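Local coordinates for protein disulfide oxidoreductase (Xylella fastidiosa, PDB 2REM) that probably acts as a periplasmic DsbA-type disulfide oxidoreductase, a thioredoxin-fold enzyme of the kind that introduces disulfide bonds into substrate proteins, at residues 72-77 and 107-112; 91-96 and 115-120. All blocks are in the same frame, centred on the assembly; numbering follows the deposited sequence.

Contact 1: residues 72-77 and 107-112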
loop_
_atom_site.group_PDB
_atom_site.type_symbol
_atom_site.label_atom_id
_atom_site.label_comp_id
_atom_site.label_asym_id
_atom_site.label_seq_id
_atom_site.Cartn_x
_atom_site.Cartn_y
_atom_site.Cartn_z
ATOM N N ASP A 72 4.678 -12.013 -1.606
ATOM C CA ASP A 72 5.828 -11.592 -0.793
ATOM C C ASP A 72 6.992 -11.030 -1.597
ATOM O O ASP A 72 7.499 -9.980 -1.232
ATOM C CB ASP A 72 6.282 -12.699 0.162
ATOM C CG ASP A 72 5.313 -12.914 1.295
ATOM O OD1 ASP A 72 4.253 -12.260 1.332
ATOM O OD2 ASP A 72 5.623 -13.740 2.166
ATOM N N PRO A 73 7.414 -11.708 -2.693
ATOM C CA PRO A 73 8.431 -11.105 -3.547
ATOM C C PRO A 73 8.061 -9.705 -4.008
ATOM O O PRO A 73 8.925 -8.809 -4.060
ATOM C CB PRO A 73 8.499 -12.063 -4.749
ATOM C CG PRO A 73 8.117 -13.368 -4.208
ATOM C CD PRO A 73 7.046 -13.063 -3.173
ATOM N N PHE A 74 6.778 -9.495 -4.315
ATOM C CA PHE A 74 6.360 -8.183 -4.781
ATOM C C PHE A 74 6.246 -7.160 -3.679
ATOM O O PHE A 74 6.417 -5.955 -3.916
ATOM C CB PHE A 74 5.076 -8.290 -5.593
ATOM C CG PHE A 74 5.308 -8.883 -6.913
ATOM C CD1 PHE A 74 5.865 -8.107 -7.928
ATOM C CD2 PHE A 74 5.056 -10.236 -7.145
ATOM C CE1 PHE A 74 6.126 -8.649 -9.192
ATOM C CE2 PHE A 74 5.316 -10.782 -8.407
ATOM C CZ PHE A 74 5.864 -9.961 -9.428
ATOM N N ALA A 75 5.955 -7.636 -2.470
ATOM C CA ALA A 75 6.015 -6.747 -1.318
ATOM C C ALA A 75 7.457 -6.284 -1.161
ATOM O O ALA A 75 7.734 -5.120 -0.915
ATOM C CB ALA A 75 5.584 -7.470 -0.058
ATOM N N ARG A 76 8.377 -7.239 -1.238
ATOM C CA ARG A 76 9.776 -6.940 -1.086
ATOM C C ARG A 76 10.283 -6.046 -2.234
ATOM O O ARG A 76 11.090 -5.142 -2.002
ATOM C CB ARG A 76 10.557 -8.259 -0.950
ATOM C CG ARG A 76 11.791 -8.154 -0.127
ATOM C CD ARG A 76 12.413 -9.543 0.071
ATOM N NE ARG A 76 11.691 -10.351 1.046
ATOM C CZ ARG A 76 11.817 -10.274 2.367
ATOM N NH1 ARG A 76 11.101 -11.108 3.120
ATOM N NH2 ARG A 76 12.659 -9.384 2.946
ATOM N N ALA A 77 9.794 -6.295 -3.452
ATOM C CA ALA A 77 10.084 -5.450 -4.602
ATOM C C ALA A 77 9.695 -4.001 -4.298
ATOM O O ALA A 77 10.483 -3.098 -4.474
ATOM C CB ALA A 77 9.340 -5.921 -5.833
ATOM N N GLN A 107 4.291 -15.604 -11.033
ATOM C CA GLN A 107 4.804 -16.862 -10.517
ATOM C C GLN A 107 6.314 -16.905 -10.602
ATOM O O GLN A 107 6.893 -16.535 -11.620
ATOM C CB GLN A 107 4.183 -18.053 -11.255
ATOM C CG GLN A 107 2.651 -18.087 -11.177
ATOM C CD GLN A 107 2.109 -18.211 -9.753
ATOM O OE1 GLN A 107 1.146 -17.531 -9.379
ATOM N NE2 GLN A 107 2.715 -19.088 -8.959
ATOM N N ASN A 108 6.926 -17.307 -9.489
ATOM C CA ASN A 108 8.359 -17.582 -9.388
ATOM C C ASN A 108 9.217 -16.402 -9.785
ATOM O O ASN A 108 10.348 -16.580 -10.233
ATOM C CB ASN A 108 8.760 -18.808 -10.211
ATOM C CG ASN A 108 8.041 -20.076 -9.774
ATOM O OD1 ASN A 108 7.799 -20.309 -8.576
ATOM N ND2 ASN A 108 7.683 -20.897 -10.750
ATOM N N VAL A 109 8.672 -15.199 -9.634
ATOM C CA VAL A 109 9.467 -14.011 -9.874
ATOM C C VAL A 109 10.607 -13.981 -8.865
ATOM O O VAL A 109 10.452 -14.374 -7.703
ATOM C CB VAL A 109 8.639 -12.712 -9.756
ATOM C CG1 VAL A 109 8.434 -12.350 -8.304
ATOM C CG2 VAL A 109 9.323 -11.585 -10.520
ATOM N N GLY A 110 11.761 -13.523 -9.317
ATOM C CA GLY A 110 12.899 -13.411 -8.440
ATOM C C GLY A 110 13.639 -12.100 -8.610
ATOM O O GLY A 110 13.302 -11.288 -9.487
ATOM N N PRO A 111 14.681 -11.909 -7.793
ATOM C CA PRO A 111 15.466 -10.709 -7.798
ATOM C C PRO A 111 16.060 -10.451 -9.172
ATOM O O PRO A 111 16.308 -9.311 -9.491
ATOM C CB PRO A 111 16.580 -10.994 -6.761
ATOM C CG PRO A 111 16.598 -12.479 -6.621
ATOM C CD PRO A 111 15.182 -12.896 -6.815
ATOM N N ASP A 112 16.272 -11.467 -10.007
ATOM C CA ASP A 112 16.824 -11.095 -11.316
ATOM C C ASP A 112 15.835 -10.536 -12.342
ATOM O O ASP A 112 16.203 -9.624 -13.074
ATOM C CB ASP A 112 17.898 -12.048 -11.878
ATOM C CG ASP A 112 17.411 -13.446 -12.093
ATOM O OD1 ASP A 112 18.040 -14.372 -11.510
ATOM O OD2 ASP A 112 16.436 -13.620 -12.860
#
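V109 is the hydrophobic-staple residue of helix 111-119, one position before its N-cap G110, and it packs against P73 and F74 on the first half of helix 71-83. The staple is identified by the contact of the V109 side chain with L114, and the helix start is further marked by a hydrogen bond from the backbone N of G110 to the carboxylate of E113. Across the interface the work is done mainly by one methyl group. CG1 of V109 lies 3.5 Å from CE2 of F74 and 3.6 Å from CB of P73, so it touches the phenyl ring and the pyrrolidine at once. The ring is met obliquely at its outer end: CZ of F74 is 3.9 Å from CB of V109, and the second methyl, CG2, comes within 4.0 Å of the same CZ. This reach depends on the F74 torsion, which sets CG opposite the carbonyl carbon (chi1 -73°) and carries the ring toward the loop. V109 places CG1 between its backbone N and carbonyl carbon (chi1 79°), with CG2 left to face CZ. F74 also touches T36, next to C37 of the CxxC pair. With no hydrogen bond between the segments, shape and the exclusion of water are what hold V109 against P73 and F74 over the 141 Å² they bury.

Contact 2: residues 91-96 and 115-120; sequences HTAMFE and AVFYAG
The sulfur of M94 sits over the face of F117, with SD 4.3 Å from the centroid of the F117 ring and only 7° off its normal, a Met-aromatic contact; no hydrogen bond joins the two segments. The terminal methyl continues over the same ring: CE of M94 is 3.8 Å from the F117 centroid, displaced toward the CD2 side, which fits a CH-pi contact. CE of M94 also lies 3.4 Å from OH of Y118 and meets that ring obliquely. M94 achieves this with CG anti to the backbone N (chi1 176°), followed by bends at chi2 and chi3 that fold the thioether across the F117 ring. These residues tie helix 87-101 to helix 111-119 within the helical domain that DsbA proteins insert into the thioredoxin fold. The axes of segments 91-96 and 115-119 come no closer than 11.6 Å, with 136° between their N-to-C directions, a separation that the side chains of M94 and F117 span. F117 points its rim at the partner backbone: CZ of F117 is 3.6 Å from N of M94, while C of A93 lies at the ring edge near its plane. Within its own helix, CD2 of F117 lies 3.5 Å above the plane of the Y118 ring, over its centre, and Y118 in turn reaches A77 and A81 of helix 71-83 and the ring of F128.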
loop_
_atom_site.group_PDB
_atom_site.type_symbol
_atom_site.label_atom_id
_atom_site.label_comp_id
_atom_site.label_asym_id
_atom_site.label_seq_id
_atom_site.Cartn_x
_atom_site.Cartn_y
_atom_site.Cartn_z
ATOM N N HIS A 91 5.759 2.727 -10.010
ATOM C CA HIS A 91 4.641 2.008 -9.375
ATOM C C HIS A 91 3.603 1.541 -10.403
ATOM O O HIS A 91 3.240 0.352 -10.458
ATOM C CB HIS A 91 3.974 2.927 -8.338
ATOM C CG HIS A 91 3.168 2.192 -7.321
ATOM N ND1 HIS A 91 1.827 2.436 -7.110
ATOM C CD2 HIS A 91 3.519 1.227 -6.441
ATOM C CE1 HIS A 91 1.389 1.651 -6.141
ATOM N NE2 HIS A 91 2.394 0.901 -5.725
ATOM N N THR A 92 3.119 2.484 -11.197
ATOM C CA THR A 92 2.191 2.220 -12.311
ATOM C C THR A 92 2.821 1.264 -13.305
ATOM O O THR A 92 2.188 0.307 -13.741
ATOM C CB THR A 92 1.823 3.523 -13.018
ATOM O OG1 THR A 92 1.169 4.382 -12.068
ATOM C CG2 THR A 92 0.902 3.256 -14.220
ATOM N N ALA A 93 4.084 1.519 -13.643
ATOM C CA ALA A 93 4.798 0.653 -14.575
ATOM C C ALA A 93 4.898 -0.792 -14.071
ATOM O O ALA A 93 4.794 -1.754 -14.859
ATOM C CB ALA A 93 6.184 1.226 -14.853
ATOM N N MET A 94 5.099 -0.964 -12.768
ATOM C CA MET A 94 5.144 -2.319 -12.229
ATOM C C MET A 94 3.777 -3.000 -12.400
ATOM O O MET A 94 3.710 -4.123 -12.844
ATOM C CB MET A 94 5.624 -2.368 -10.769
ATOM C CG MET A 94 5.569 -3.781 -10.191
ATOM S SD MET A 94 6.627 -4.961 -11.078
ATOM C CE MET A 94 8.155 -4.579 -10.276
ATOM N N PHE A 95 2.691 -2.329 -12.024
ATOM C CA PHE A 95 1.353 -2.877 -12.267
ATOM C C PHE A 95 1.141 -3.237 -13.735
ATOM O O PHE A 95 0.643 -4.327 -14.082
ATOM C CB PHE A 95 0.280 -1.854 -11.857
ATOM C CG PHE A 95 0.033 -1.760 -10.382
ATOM C CD1 PHE A 95 -0.382 -2.868 -9.641
ATOM C CD2 PHE A 95 0.107 -0.525 -9.747
ATOM C CE1 PHE A 95 -0.672 -2.748 -8.295
ATOM C CE2 PHE A 95 -0.157 -0.393 -8.389
ATOM C CZ PHE A 95 -0.542 -1.519 -7.650
ATOM N N GLU A 96 1.528 -2.311 -14.617
ATOM C CA GLU A 96 1.397 -2.527 -16.031
ATOM C C GLU A 96 2.257 -3.709 -16.525
ATOM O O GLU A 96 1.763 -4.549 -17.263
ATOM C CB GLU A 96 1.685 -1.219 -16.760
ATOM C CG GLU A 96 2.131 -1.349 -18.168
ATOM C CD GLU A 96 2.274 0.009 -18.812
ATOM O OE1 GLU A 96 2.997 0.857 -18.228
ATOM O OE2 GLU A 96 1.636 0.221 -19.875
ATOM N N ALA A 115 15.443 -7.099 -10.749
ATOM C CA ALA A 115 16.579 -6.204 -10.972
ATOM C C ALA A 115 16.540 -5.656 -12.390
ATOM O O ALA A 115 16.858 -4.483 -12.607
ATOM C CB ALA A 115 17.907 -6.888 -10.668
ATOM N N VAL A 116 16.138 -6.487 -13.360
ATOM C CA VAL A 116 16.077 -6.036 -14.751
ATOM C C VAL A 116 15.040 -4.932 -14.838
ATOM O O VAL A 116 15.299 -3.908 -15.433
ATOM C CB VAL A 116 15.780 -7.193 -15.752
ATOM C CG1 VAL A 116 15.459 -6.662 -17.136
ATOM C CG2 VAL A 116 16.975 -8.134 -15.819
ATOM N N PHE A 117 13.895 -5.129 -14.193
ATOM C CA PHE A 117 12.842 -4.132 -14.186
ATOM C C PHE A 117 13.357 -2.790 -13.641
ATOM O O PHE A 117 13.227 -1.738 -14.298
ATOM C CB PHE A 117 11.627 -4.619 -13.384
ATOM C CG PHE A 117 10.552 -3.595 -13.274
ATOM C CD1 PHE A 117 9.630 -3.436 -14.310
ATOM C CD2 PHE A 117 10.511 -2.726 -12.193
ATOM C CE1 PHE A 117 8.645 -2.471 -14.244
ATOM C CE2 PHE A 117 9.512 -1.729 -12.121
ATOM C CZ PHE A 117 8.575 -1.623 -13.145
ATOM N N TYR A 118 13.948 -2.835 -12.443
ATOM C CA TYR A 118 14.397 -1.622 -11.792
ATOM C C TYR A 118 15.630 -1.017 -12.461
ATOM O O TYR A 118 15.872 0.192 -12.342
ATOM C CB TYR A 118 14.581 -1.871 -10.284
ATOM C CG TYR A 118 13.225 -2.058 -9.646
ATOM C CD1 TYR A 118 12.352 -0.972 -9.513
ATOM C CD2 TYR A 118 12.803 -3.307 -9.201
ATOM C CE1 TYR A 118 11.084 -1.119 -8.946
ATOM C CE2 TYR A 118 11.520 -3.485 -8.612
ATOM C CZ TYR A 118 10.679 -2.381 -8.501
ATOM O OH TYR A 118 9.451 -2.525 -7.915
ATOM N N ALA A 119 16.381 -1.842 -13.198
ATOM C CA ALA A 119 17.474 -1.331 -14.026
ATOM C C ALA A 119 16.961 -0.232 -14.966
ATOM O O ALA A 119 17.697 0.680 -15.332
ATOM C CB ALA A 119 18.132 -2.441 -14.823
ATOM N N GLY A 120 15.686 -0.315 -15.341
ATOM C CA GLY A 120 15.082 0.669 -16.210
ATOM C C GLY A 120 14.929 2.006 -15.509
ATOM O O GLY A 120 14.800 3.034 -16.168
#

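Contact 1 and contact 2 lie about 12 Å apart, centre to centre, on the same side of the chain's centre. Both use helix 111-119: contact 1 at the loop leading into it, contact 2 toward its C-terminal end. Their other segments belong to the consecutive helices 71-83 and 87-101, so the order along the chain is 72-77, 91-96, 107-112, 115-120, with the two pairings interleaved. They also touch directly, since CE1 of F74 is 4.2 Å from SD of M94, and O of A77 is 3.6 Å from OH of Y118. Together they join three successive helices between strands 58-64 and 158-161, within the helical insertion expected of a DsbA-type thioredoxin fold.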